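Local coordinates for putative oxidoreductase yhhX (Escherichia coli K-12, PDB 3F4L), which probably acts as an NADP+-dependent oxidoreductase of the Gfo/Idh/MocA family, possibly acting on scyllo-inositol, at residues D181-L186 / A221-S226; G188-V193 / V322-E327. One frame throughout, in Å; residues are numbered along the deposited sequence.

Both contacts lie in the C-terminal alpha/beta domain, with their centres about 11 Å apart and on the same side of the chain's centre. Along the chain their segments alternate: 181-186, 188-193, 221-226, 322-327. Helix 171-187 supplies the first segment of contact 1, and the loop leaving it, which runs into strand 192-198, supplies the first of contact 2. Strands 192-198 and 219-225 belong to the same mixed sheet, separated by strand 209-216. The contacts also meet directly, I184 CD1 lying 4.0 Å from T324 CG2. Helix 171-187 therefore packs between the sheet and helix 319-331, whose L323 and L326 in turn meet helix 102-115 in the Rossmann-fold region.

Contact 1: residues D181-L186 / A221-S226; sequences DQIISL and AIVKTS
I183 sits over A221 and V223 in a helix-on-sheet packing: helix 171-187 lies against strand 219-225 of the large mixed sheet that characterises the C-terminal alpha/beta domain of Gfo/Idh/MocA oxidoreductases. The interface is small, 127 Å² with both sides summed, and I183 supplies about half of it. Its CB points toward the strand, and its two branches divide the work. The methyl CG2 meets A221 CB, while the methylene CG1 lies 3.6 Å from V223 CG2. The first torsion accounts for this split: chi1 of -64° sets CG2 anti to the backbone N and CG1 anti to the carbonyl carbon, so the branches diverge toward strand residues two apart. V223 comes alongside rather than end-on, the two side chains running past each other in opposite directions. Both close pairs are carbon to carbon and no hydrogen bond crosses, so the contact is apolar; all three touching residues are buried. Y216 and V149, on the strands flanking 219-225, also touch I183.

The alternation of the strand separates two environments. I222, between the two contact residues, points away from the helix, and on that opposite face the second subunit approaches: I222 packs on E211 of that subunit, and K224 NZ forms a salt bridge with its E148. On the face turned to the helix, the closest approach is that of I183 CG2 to A221 CB, at 3.4 Å tighter than usual van der Waals contact.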
loop_
_atom_site.group_PDB
_atom_site.type_symbol
_atom_site.label_atom_id
_atom_site.label_comp_id
_atom_site.label_asym_id
_atom_site.label_seq_id
_atom_site.Cartn_x
_atom_site.Cartn_y
_atom_site.Cartn_z
ATOM N N ASP A 181 -15.185 6.284 -5.388
ATOM C CA ASP A 181 -16.361 7.065 -5.009
ATOM C C ASP A 181 -16.483 7.130 -3.482
ATOM O O ASP A 181 -16.832 8.171 -2.923
ATOM C CB ASP A 181 -17.635 6.445 -5.579
ATOM C CG ASP A 181 -18.886 7.115 -5.052
ATOM O OD1 ASP A 181 -19.204 8.242 -5.505
ATOM O OD2 ASP A 181 -19.542 6.521 -4.170
ATOM N N GLN A 182 -16.195 6.019 -2.809
ATOM C CA GLN A 182 -16.271 5.997 -1.346
ATOM C C GLN A 182 -15.273 6.997 -0.759
ATOM O O GLN A 182 -15.599 7.742 0.163
ATOM C CB GLN A 182 -15.948 4.598 -0.814
ATOM C CG GLN A 182 -16.966 3.539 -1.188
ATOM C CD GLN A 182 -16.599 2.161 -0.663
ATOM O OE1 GLN A 182 -15.443 1.757 -0.727
ATOM N NE2 GLN A 182 -17.596 1.421 -0.163
ATOM N N ILE A 183 -14.051 7.007 -1.290
ATOM C CA ILE A 183 -13.028 7.922 -0.783
ATOM C C ILE A 183 -13.444 9.364 -1.058
ATOM O O ILE A 183 -13.326 10.241 -0.198
ATOM C CB ILE A 183 -11.636 7.647 -1.437
ATOM C CG1 ILE A 183 -11.144 6.252 -1.055
ATOM C CG2 ILE A 183 -10.629 8.697 -0.992
ATOM C CD1 ILE A 183 -11.186 5.971 0.460
ATOM N N ILE A 184 -13.945 9.605 -2.260
ATOM C CA ILE A 184 -14.381 10.943 -2.630
ATOM C C ILE A 184 -15.536 11.425 -1.739
ATOM O O ILE A 184 -15.573 12.590 -1.346
ATOM C CB ILE A 184 -14.776 10.974 -4.138
ATOM C CG1 ILE A 184 -13.505 10.861 -4.989
ATOM C CG2 ILE A 184 -15.547 12.229 -4.465
ATOM C CD1 ILE A 184 -13.746 10.512 -6.434
ATOM N N SER A 185 -16.467 10.534 -1.398
ATOM C CA SER A 185 -17.587 10.929 -0.548
ATOM C C SER A 185 -17.102 11.340 0.849
ATOM O O SER A 185 -17.780 12.088 1.541
ATOM C CB SER A 185 -18.598 9.786 -0.411
ATOM O OG SER A 185 -18.132 8.811 0.516
ATOM N N LEU A 186 -15.936 10.853 1.264
ATOM C CA LEU A 186 -15.395 11.185 2.591
ATOM C C LEU A 186 -14.512 12.421 2.601
ATOM O O LEU A 186 -14.585 13.242 3.518
ATOM C CB LEU A 186 -14.522 10.043 3.138
ATOM C CG LEU A 186 -15.096 8.646 3.349
ATOM C CD1 LEU A 186 -13.988 7.690 3.805
ATOM C CD2 LEU A 186 -16.205 8.717 4.375
ATOM N N ALA A 221 -5.081 8.609 0.534
ATOM C CA ALA A 221 -6.085 7.558 0.482
ATOM C C ALA A 221 -5.717 6.632 -0.672
ATOM O O ALA A 221 -5.598 7.062 -1.826
ATOM C CB ALA A 221 -7.467 8.152 0.252
ATOM N N ILE A 222 -5.552 5.357 -0.351
ATOM C CA ILE A 222 -5.179 4.345 -1.326
ATOM C C ILE A 222 -6.342 3.421 -1.690
ATOM O O ILE A 222 -7.029 2.892 -0.818
ATOM C CB ILE A 222 -4.013 3.506 -0.772
ATOM C CG1 ILE A 222 -2.766 4.394 -0.650
ATOM C CG2 ILE A 222 -3.750 2.307 -1.666
ATOM C CD1 ILE A 222 -1.576 3.709 0.016
ATOM N N VAL A 223 -6.569 3.247 -2.985
ATOM C CA VAL A 223 -7.623 2.358 -3.458
ATOM C C VAL A 223 -6.950 1.371 -4.400
ATOM O O VAL A 223 -6.285 1.774 -5.353
ATOM C CB VAL A 223 -8.702 3.111 -4.245
ATOM C CG1 VAL A 223 -9.644 2.128 -4.858
ATOM C CG2 VAL A 223 -9.451 4.079 -3.330
ATOM N N LYS A 224 -7.112 0.081 -4.147
ATOM C CA LYS A 224 -6.471 -0.883 -5.015
ATOM C C LYS A 224 -7.181 -2.217 -5.108
ATOM O O LYS A 224 -7.900 -2.628 -4.194
ATOM C CB LYS A 224 -5.021 -1.092 -4.574
ATOM C CG LYS A 224 -4.866 -1.517 -3.128
ATOM C CD LYS A 224 -3.414 -1.440 -2.665
ATOM C CE LYS A 224 -2.535 -2.459 -3.374
ATOM N NZ LYS A 224 -1.114 -2.354 -2.931
ATOM N N THR A 225 -6.991 -2.871 -6.249
ATOM C CA THR A 225 -7.576 -4.183 -6.484
ATOM C C THR A 225 -6.635 -5.004 -7.343
ATOM O O THR A 225 -5.854 -4.475 -8.132
ATOM C CB THR A 225 -8.947 -4.138 -7.214
ATOM O OG1 THR A 225 -8.745 -4.201 -8.629
ATOM C CG2 THR A 225 -9.722 -2.902 -6.852
ATOM N N SER A 226 -6.724 -6.313 -7.180
ATOM C CA SER A 226 -5.904 -7.235 -7.941
ATOM C C SER A 226 -6.687 -8.527 -7.984
ATOM O O SER A 226 -7.469 -8.802 -7.074
ATOM C CB SER A 226 -4.566 -7.467 -7.236
ATOM O OG SER A 226 -3.836 -8.509 -7.858
#

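Contact 2: residues G188-V193 / V322-E327; sequences GRPDHV and VLTNLE
R189 and P190 meet T324 of helix 319-331 just after the chain has left helix 171-187. The exit is made at G188, whose positive phi of 91° would press any CB against the preceding carbonyl oxygen; its own O is bonded to Y216 OH. At R189 the chain, extended from CG to NE, crosses T324 at a slant, with CG modelled 3.7 Å from T324 CG2, a less sure distance because CG crowds T324 OG1. Its NE lies 2.9 Å from T324 OG1, which sits at the guanidinium edge, but the N-H...O angle is only 133° and both atoms are crowded in the model, so this bond is doubtful. Putting an alanine here would probably take the R189 part of the aliphatic cover from T324 CG2 and leave E327 without this nearby positive charge. P190 follows, its CD meeting T324 CG2 tip to tip at 3.9 Å; L214, Y216 and L343 also touch P190. T324 OG1 is also hydrogen-bonded to S320 O, which probably holds it within its helix. With R189 NH2 5.1 Å from E327 OE1, opposite charges attract at most from a distance, which implies that P190 CD against T324 CG2 is the firmer part of this join.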
loop_
_atom_site.group_PDB
_atom_site.type_symbol
_atom_site.label_atom_id
_atom_site.label_comp_id
_atom_site.label_asym_id
_atom_site.label_seq_id
_atom_site.Cartn_x
_atom_site.Cartn_y
_atom_site.Cartn_z
ATOM N N GLY A 188 -13.633 14.316 -0.621
ATOM C CA GLY A 188 -13.803 15.264 -1.706
ATOM C C GLY A 188 -12.848 15.118 -2.877
ATOM O O GLY A 188 -12.493 14.008 -3.274
ATOM N N ARG A 189 -12.447 16.262 -3.422
ATOM C CA ARG A 189 -11.554 16.354 -4.577
ATOM C C ARG A 189 -10.082 16.395 -4.148
ATOM O O ARG A 189 -9.651 17.317 -3.453
ATOM C CB ARG A 189 -11.892 17.631 -5.350
ATOM C CG ARG A 189 -12.093 17.500 -6.852
ATOM C CD ARG A 189 -12.633 18.831 -7.424
ATOM N NE ARG A 189 -13.425 18.661 -8.648
ATOM C CZ ARG A 189 -14.051 19.650 -9.293
ATOM N NH1 ARG A 189 -13.984 20.898 -8.842
ATOM N NH2 ARG A 189 -14.755 19.393 -10.390
ATOM N N PRO A 190 -9.284 15.406 -4.572
ATOM C CA PRO A 190 -7.864 15.378 -4.199
ATOM C C PRO A 190 -7.021 16.396 -4.963
ATOM O O PRO A 190 -7.428 16.880 -6.028
ATOM C CB PRO A 190 -7.453 13.950 -4.539
ATOM C CG PRO A 190 -8.247 13.679 -5.769
ATOM C CD PRO A 190 -9.628 14.244 -5.412
ATOM N N ASP A 191 -5.848 16.693 -4.411
ATOM C CA ASP A 191 -4.898 17.618 -5.019
ATOM C C ASP A 191 -4.125 16.904 -6.126
ATOM O O ASP A 191 -3.889 17.468 -7.199
ATOM C CB ASP A 191 -3.877 18.121 -3.986
ATOM C CG ASP A 191 -4.517 18.858 -2.831
ATOM O OD1 ASP A 191 -5.459 19.642 -3.077
ATOM O OD2 ASP A 191 -4.066 18.657 -1.678
ATOM N N HIS A 192 -3.716 15.671 -5.838
ATOM C CA HIS A 192 -2.937 14.865 -6.769
ATOM C C HIS A 192 -3.402 13.411 -6.782
ATOM O O HIS A 192 -4.033 12.934 -5.835
ATOM C CB HIS A 192 -1.464 14.845 -6.360
ATOM C CG HIS A 192 -0.934 16.168 -5.907
ATOM N ND1 HIS A 192 -0.627 17.188 -6.783
ATOM C CD2 HIS A 192 -0.641 16.633 -4.668
ATOM C CE1 HIS A 192 -0.163 18.223 -6.102
ATOM N NE2 HIS A 192 -0.162 17.911 -4.818
ATOM N N VAL A 193 -3.066 12.712 -7.859
ATOM C CA VAL A 193 -3.394 11.298 -7.978
ATOM C C VAL A 193 -2.210 10.546 -8.565
ATOM O O VAL A 193 -1.640 10.965 -9.569
ATOM C CB VAL A 193 -4.613 11.048 -8.888
ATOM C CG1 VAL A 193 -4.869 9.546 -8.991
ATOM C CG2 VAL A 193 -5.850 11.745 -8.329
ATOM N N VAL A 322 -19.160 13.237 -8.670
ATOM C CA VAL A 322 -19.300 12.458 -9.889
ATOM C C VAL A 322 -18.266 12.900 -10.917
ATOM O O VAL A 322 -17.604 12.071 -11.526
ATOM C CB VAL A 322 -20.721 12.607 -10.481
ATOM C CG1 VAL A 322 -20.854 11.785 -11.743
ATOM C CG2 VAL A 322 -21.743 12.166 -9.457
ATOM N N LEU A 323 -18.117 14.211 -11.096
ATOM C CA LEU A 323 -17.160 14.733 -12.067
ATOM C C LEU A 323 -15.714 14.414 -11.671
ATOM O O LEU A 323 -14.872 14.141 -12.531
ATOM C CB LEU A 323 -17.342 16.247 -12.218
ATOM C CG LEU A 323 -18.684 16.690 -12.823
ATOM C CD1 LEU A 323 -18.776 18.211 -12.855
ATOM C CD2 LEU A 323 -18.814 16.122 -14.218
ATOM N N THR A 324 -15.425 14.453 -10.374
ATOM C CA THR A 324 -14.072 14.159 -9.920
ATOM C C THR A 324 -13.749 12.686 -10.211
ATOM O O THR A 324 -12.643 12.357 -10.636
ATOM C CB THR A 324 -13.908 14.454 -8.410
ATOM O OG1 THR A 324 -14.051 15.863 -8.174
ATOM C CG2 THR A 324 -12.546 14.006 -7.931
ATOM N N ASN A 325 -14.724 11.807 -10.002
ATOM C CA ASN A 325 -14.528 10.375 -10.249
ATOM C C ASN A 325 -14.208 10.115 -11.727
ATOM O O ASN A 325 -13.206 9.469 -12.056
ATOM C CB ASN A 325 -15.789 9.607 -9.831
ATOM C CG ASN A 325 -15.535 8.134 -9.603
ATOM O OD1 ASN A 325 -15.988 7.567 -8.603
ATOM N ND2 ASN A 325 -14.827 7.499 -10.527
ATOM N N LEU A 326 -15.058 10.616 -12.615
ATOM C CA LEU A 326 -14.857 10.441 -14.051
ATOM C C LEU A 326 -13.520 11.005 -14.526
ATOM O O LEU A 326 -12.839 10.398 -15.354
ATOM C CB LEU A 326 -15.992 11.112 -14.827
ATOM C CG LEU A 326 -17.314 10.347 -14.971
ATOM C CD1 LEU A 326 -17.713 9.709 -13.642
ATOM C CD2 LEU A 326 -18.393 11.326 -15.456
ATOM N N GLU A 327 -13.150 12.173 -14.012
ATOM C CA GLU A 327 -11.891 12.801 -14.409
ATOM C C GLU A 327 -10.692 11.960 -13.969
ATOM O O GLU A 327 -9.756 11.743 -14.744
ATOM C CB GLU A 327 -11.790 14.203 -13.808
ATOM C CG GLU A 327 -10.585 14.982 -14.264
ATOM C CD GLU A 327 -10.519 16.361 -13.641
ATOM O OE1 GLU A 327 -11.544 17.073 -13.647
ATOM O OE2 GLU A 327 -9.434 16.741 -13.152
#